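PDB 5D6A: predicted ATPase of the ABC class from Vibrio vulnificus, which binds the ATP analogue AMP-PNP in its P-loop domain and probably hydrolyses ATP, although its cellular role is not established. Local coordinates for residues A75-W79 / S80-L84; E36-N39 / Y40-Q44. All coordinates share one frame; numbering follows the deposited sequence.

Contact 1 (A75-W79 / S80-L84)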
loop_
_atom_site.group_PDB
_atom_site.type_symbol
_atom_site.label_atom_id
_atom_site.label_comp_id
_atom_site.label_asym_id
_atom_site.label_seq_id
_atom_site.Cartn_x
_atom_site.Cartn_y
_atom_site.Cartn_z
ATOM N N ALA A 75 -6.006 26.643 -22.006
ATOM C CA ALA A 75 -6.612 27.241 -23.189
ATOM C C ALA A 75 -8.044 27.643 -22.888
ATOM O O ALA A 75 -8.778 26.900 -22.242
ATOM C CB ALA A 75 -6.570 26.268 -24.354
ATOM N N PHE A 76 -8.439 28.817 -23.370
ATOM C CA PHE A 76 -9.786 29.321 -23.138
ATOM C C PHE A 76 -10.544 29.559 -24.437
ATOM O O PHE A 76 -9.982 30.063 -25.404
ATOM C CB PHE A 76 -9.726 30.616 -22.326
ATOM C CG PHE A 76 -11.052 31.299 -22.188
ATOM C CD1 PHE A 76 -11.973 30.868 -21.245
ATOM C CD2 PHE A 76 -11.382 32.374 -23.005
ATOM C CE1 PHE A 76 -13.200 31.494 -21.119
ATOM C CE2 PHE A 76 -12.605 33.003 -22.886
ATOM C CZ PHE A 76 -13.516 32.564 -21.940
ATOM N N ARG A 77 -11.826 29.193 -24.441
ATOM C CA ARG A 77 -12.691 29.390 -25.599
ATOM C C ARG A 77 -14.066 29.902 -25.200
ATOM O O ARG A 77 -14.786 29.226 -24.469
ATOM C CB ARG A 77 -12.886 28.096 -26.375
ATOM C CG ARG A 77 -11.630 27.517 -26.989
ATOM C CD ARG A 77 -12.016 26.734 -28.227
ATOM N NE ARG A 77 -12.510 27.636 -29.272
ATOM C CZ ARG A 77 -13.067 27.251 -30.418
ATOM N NH1 ARG A 77 -13.472 28.164 -31.294
ATOM N NH2 ARG A 77 -13.231 25.962 -30.695
ATOM N N ALA A 78 -14.435 31.077 -25.709
ATOM C CA ALA A 78 -15.737 31.678 -25.420
ATOM C C ALA A 78 -16.860 30.849 -26.038
ATOM O O ALA A 78 -16.701 30.308 -27.128
ATOM C CB ALA A 78 -15.783 33.104 -25.943
ATOM N N TRP A 79 -17.994 30.769 -25.342
ATOM C CA TRP A 79 -19.147 29.976 -25.803
ATOM C C TRP A 79 -19.644 30.294 -27.219
ATOM O O TRP A 79 -20.258 29.444 -27.864
ATOM C CB TRP A 79 -20.331 30.127 -24.840
ATOM C CG TRP A 79 -20.097 29.582 -23.473
ATOM C CD1 TRP A 79 -19.836 30.292 -22.341
ATOM C CD2 TRP A 79 -20.102 28.203 -23.092
ATOM N NE1 TRP A 79 -19.678 29.440 -21.273
ATOM C CE2 TRP A 79 -19.836 28.151 -21.710
ATOM C CE3 TRP A 79 -20.303 27.005 -23.787
ATOM C CZ2 TRP A 79 -19.769 26.949 -21.007
ATOM C CZ3 TRP A 79 -20.234 25.809 -23.087
ATOM C CH2 TRP A 79 -19.971 25.792 -21.712
ATOM N N SER A 80 -19.398 31.511 -27.693
ATOM C CA SER A 80 -19.860 31.920 -29.023
ATOM C C SER A 80 -19.225 31.125 -30.163
ATOM O O SER A 80 -19.883 30.828 -31.164
ATOM C CB SER A 80 -19.573 33.405 -29.241
ATOM O OG SER A 80 -20.178 34.186 -28.229
ATOM N N LEU A 81 -17.956 30.774 -29.996
ATOM C CA LEU A 81 -17.199 30.070 -31.028
ATOM C C LEU A 81 -17.272 28.542 -30.942
ATOM O O LEU A 81 -16.693 27.852 -31.784
ATOM C CB LEU A 81 -15.731 30.493 -30.930
ATOM C CG LEU A 81 -15.474 32.002 -30.842
ATOM C CD1 LEU A 81 -13.987 32.282 -30.689
ATOM C CD2 LEU A 81 -16.047 32.730 -32.052
ATOM N N THR A 82 -17.993 28.019 -29.951
ATOM C CA THR A 82 -18.070 26.570 -29.727
ATOM C C THR A 82 -19.351 25.882 -30.199
ATOM O O THR A 82 -19.319 24.715 -30.587
ATOM C CB THR A 82 -17.918 26.253 -28.226
ATOM O OG1 THR A 82 -19.000 26.844 -27.496
ATOM C CG2 THR A 82 -16.593 26.791 -27.691
ATOM N N GLY A 83 -20.474 26.593 -30.151
ATOM C CA GLY A 83 -21.761 26.007 -30.526
ATOM C C GLY A 83 -22.273 25.078 -29.431
ATOM O O GLY A 83 -23.021 24.137 -29.701
ATOM N N LEU A 84 -21.860 25.349 -28.192
ATOM C CA LEU A 84 -22.252 24.544 -27.033
ATOM C C LEU A 84 -22.804 25.411 -25.895
ATOM O O LEU A 84 -22.803 24.993 -24.736
ATOM C CB LEU A 84 -21.050 23.732 -26.529
ATOM C CG LEU A 84 -20.447 22.710 -27.499
ATOM C CD1 LEU A 84 -19.151 22.137 -26.948
ATOM C CD2 LEU A 84 -21.437 21.596 -27.802
#

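Contact 2 (E36-N39 / Y40-Q44)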
loop_
_atom_site.group_PDB
_atom_site.type_symbol
_atom_site.label_atom_id
_atom_site.label_comp_id
_atom_site.label_asym_id
_atom_site.label_seq_id
_atom_site.Cartn_x
_atom_site.Cartn_y
_atom_site.Cartn_z
ATOM N N GLU A 36 16.072 28.041 -31.227
ATOM C CA GLU A 36 16.617 26.803 -31.795
ATOM C C GLU A 36 18.047 26.530 -31.311
ATOM O O GLU A 36 18.894 27.424 -31.306
ATOM C CB GLU A 36 16.574 26.853 -33.330
ATOM C CG GLU A 36 17.066 25.587 -34.028
ATOM C CD GLU A 36 16.229 24.354 -33.715
ATOM O OE1 GLU A 36 16.772 23.231 -33.782
ATOM O OE2 GLU A 36 15.033 24.499 -33.392
ATOM N N LYS A 37 18.288 25.285 -30.898
ATOM C CA LYS A 37 19.599 24.823 -30.408
ATOM C C LYS A 37 20.141 25.530 -29.156
ATOM O O LYS A 37 21.285 25.296 -28.763
ATOM C CB LYS A 37 20.655 24.869 -31.527
ATOM C CG LYS A 37 20.419 23.865 -32.641
ATOM C CD LYS A 37 21.541 23.907 -33.667
ATOM C CE LYS A 37 21.334 22.875 -34.761
ATOM N NZ LYS A 37 22.444 22.889 -35.752
ATOM N N GLN A 38 19.329 26.372 -28.523
ATOM C CA GLN A 38 19.771 27.054 -27.309
ATOM C C GLN A 38 19.532 26.160 -26.093
ATOM O O GLN A 38 18.892 25.114 -26.201
ATOM C CB GLN A 38 19.056 28.393 -27.143
ATOM C CG GLN A 38 19.375 29.390 -28.245
ATOM C CD GLN A 38 18.775 30.759 -27.993
ATOM O OE1 GLN A 38 18.088 30.979 -26.993
ATOM N NE2 GLN A 38 19.038 31.694 -28.898
ATOM N N ASN A 39 20.055 26.573 -24.943
ATOM C CA ASN A 39 19.912 25.802 -23.709
ATOM C C ASN A 39 18.432 25.637 -23.349
ATOM O O ASN A 39 17.628 26.539 -23.580
ATOM C CB ASN A 39 20.674 26.490 -22.569
ATOM C CG ASN A 39 20.813 25.614 -21.338
ATOM O OD1 ASN A 39 20.686 24.390 -21.409
ATOM N ND2 ASN A 39 21.102 26.236 -20.203
ATOM N N TYR A 40 18.082 24.484 -22.778
ATOM C CA TYR A 40 16.688 24.183 -22.412
ATOM C C TYR A 40 16.089 25.253 -21.501
ATOM O O TYR A 40 14.872 25.440 -21.457
ATOM C CB TYR A 40 16.599 22.816 -21.727
ATOM C CG TYR A 40 15.197 22.253 -21.658
ATOM C CD1 TYR A 40 14.657 21.568 -22.741
ATOM C CD2 TYR A 40 14.418 22.390 -20.514
ATOM C CE1 TYR A 40 13.379 21.043 -22.694
ATOM C CE2 TYR A 40 13.137 21.864 -20.458
ATOM C CZ TYR A 40 12.624 21.192 -21.552
ATOM O OH TYR A 40 11.356 20.661 -21.516
ATOM N N ARG A 41 16.957 25.943 -20.770
ATOM C CA ARG A 41 16.544 27.013 -19.873
ATOM C C ARG A 41 15.796 28.108 -20.638
ATOM O O ARG A 41 14.907 28.762 -20.090
ATOM C CB ARG A 41 17.779 27.617 -19.195
ATOM C CG ARG A 41 17.473 28.628 -18.105
ATOM C CD ARG A 41 18.745 29.272 -17.578
ATOM N NE ARG A 41 18.468 30.155 -16.448
ATOM C CZ ARG A 41 17.992 31.396 -16.550
ATOM N NH1 ARG A 41 17.709 31.922 -17.740
ATOM N NH2 ARG A 41 17.776 32.110 -15.451
ATOM N N ALA A 42 16.158 28.290 -21.908
ATOM C CA ALA A 42 15.555 29.322 -22.758
ATOM C C ALA A 42 14.026 29.238 -22.899
ATOM O O ALA A 42 13.389 30.241 -23.223
ATOM C CB ALA A 42 16.211 29.320 -24.132
ATOM N N TYR A 43 13.438 28.063 -22.670
ATOM C CA TYR A 43 11.973 27.933 -22.758
ATOM C C TYR A 43 11.236 28.901 -21.824
ATOM O O TYR A 43 10.075 29.227 -22.063
ATOM C CB TYR A 43 11.496 26.501 -22.480
ATOM C CG TYR A 43 11.528 25.556 -23.668
ATOM C CD1 TYR A 43 10.666 25.744 -24.745
ATOM C CD2 TYR A 43 12.357 24.439 -23.683
ATOM C CE1 TYR A 43 10.664 24.876 -25.823
ATOM C CE2 TYR A 43 12.358 23.562 -24.756
ATOM C CZ TYR A 43 11.510 23.786 -25.823
ATOM O OH TYR A 43 11.503 22.920 -26.892
ATOM N N GLN A 44 11.907 29.349 -20.764
ATOM C CA GLN A 44 11.315 30.298 -19.815
ATOM C C GLN A 44 10.783 31.557 -20.499
ATOM O O GLN A 44 9.874 32.207 -19.984
ATOM C CB GLN A 44 12.342 30.698 -18.748
ATOM C CG GLN A 44 12.665 29.599 -17.750
ATOM C CD GLN A 44 11.476 29.246 -16.880
ATOM O OE1 GLN A 44 10.607 30.084 -16.627
ATOM N NE2 GLN A 44 11.436 28.005 -16.404
#

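Contact 1 (A75-W79 / S80-L84)
Two overlapping turns link A78 and W79 to L81 and T82, where the chain leaves strand 71-78. L81 N donates to A78 O over 3.2 Å, with an N-H...O angle of 149°, closing a type I turn around W79 and S80. One residue on, T82 N makes only a weak bond to W79 O. The carbonyl of W79 is held more firmly by the T82 hydroxyl, whose OG1 donates to W79 O at 2.9 Å from above the carbonyl plane. With chi1 at 63°, OG1 sits between the T82 N and carbonyl carbon, where it reaches W79 O and also accepts a weak bond from L84 N. The methyl CG2 of T82 lies over one face of the R77 guanidinium. R77 NH1 approaches L81 CB, the two side chains crossing at roughly a right angle. Outside the turn, R77 NE donates to D54 O, and NH2 bonds to T174 OG1. The first bond of W79 leads away from the loop, yet the ring reaches L84, CZ3 lying 4.1 Å from L84 CB, while NE1 donates to T134 O. The chemistry thus combines a hydroxyl that is both donor and acceptor, tying the turn to the next residues of the loop, with two large side chains that fasten the strand end to neighbouring parts of the N-terminal region.

Contact 2 (E36-N39 / Y40-Q44)
N39 folds its side chain along the first residues of the 3-10 segment, beside Y40 and R41. Its CB sits 4.2 Å from R41 N. CG is anti to the backbone N (chi1 -168°), which swings the amide forward along the chain and leaves CG 3.9 Å from R41 N. At the tip the two branches part: OD1 lies 2.9 Å from Y40 N, and ND2 lies 3.7 Å from R41 CB, the two side chains crossing at a slant. Beyond that point R41 extends away, its guanidinium plane turned 28° from the amide. The main chain of N39 also takes part: A42 N donates to N39 O at 2.8 Å with an N-H...O angle of 155°. Y43 N to Y40 O and Q44 N to R41 O repeat the same three-residue spacing, so the N39 carbonyl opens the 3-10 ladder. A42 CB points back at the preceding loop and meets Q38 OE1 at 3.8 Å. On the buried side, the edge of the Y43 ring meets a face of the Y40 ring, and the two hydroxyls bond to the carbonyls of two consecutive residues, Y40 OH to L146 O and Y43 OH to P147 O. The segment is therefore two-sided: the amide and guanidinium groups lie on its exposed surface, whereas the buried tyrosines pin it to the 146-147 loop through their hydroxyls.

Overall arrangement
From the N terminus, the chain leaves helix 23-33 and enters contact 2, a local turn in the connection to strand 48-51. Strands 48-51, 56-61 and 71-78 then run antiparallel to their neighbours, and contact 1 follows at the end of the last, in the passage toward helix 92-109. The two contacts are in series: neither encloses nor crosses the other. Their centres lie 33 Å apart, with nearest atoms about 16 Å apart. Both belong to the N-terminal family region, whereas the nucleotide pocket is built from residues much later in the chain. Contact 2 ties the segment after the first helix to strand 152-153 and its surroundings; contact 1 joins a strand end to strand 137-144.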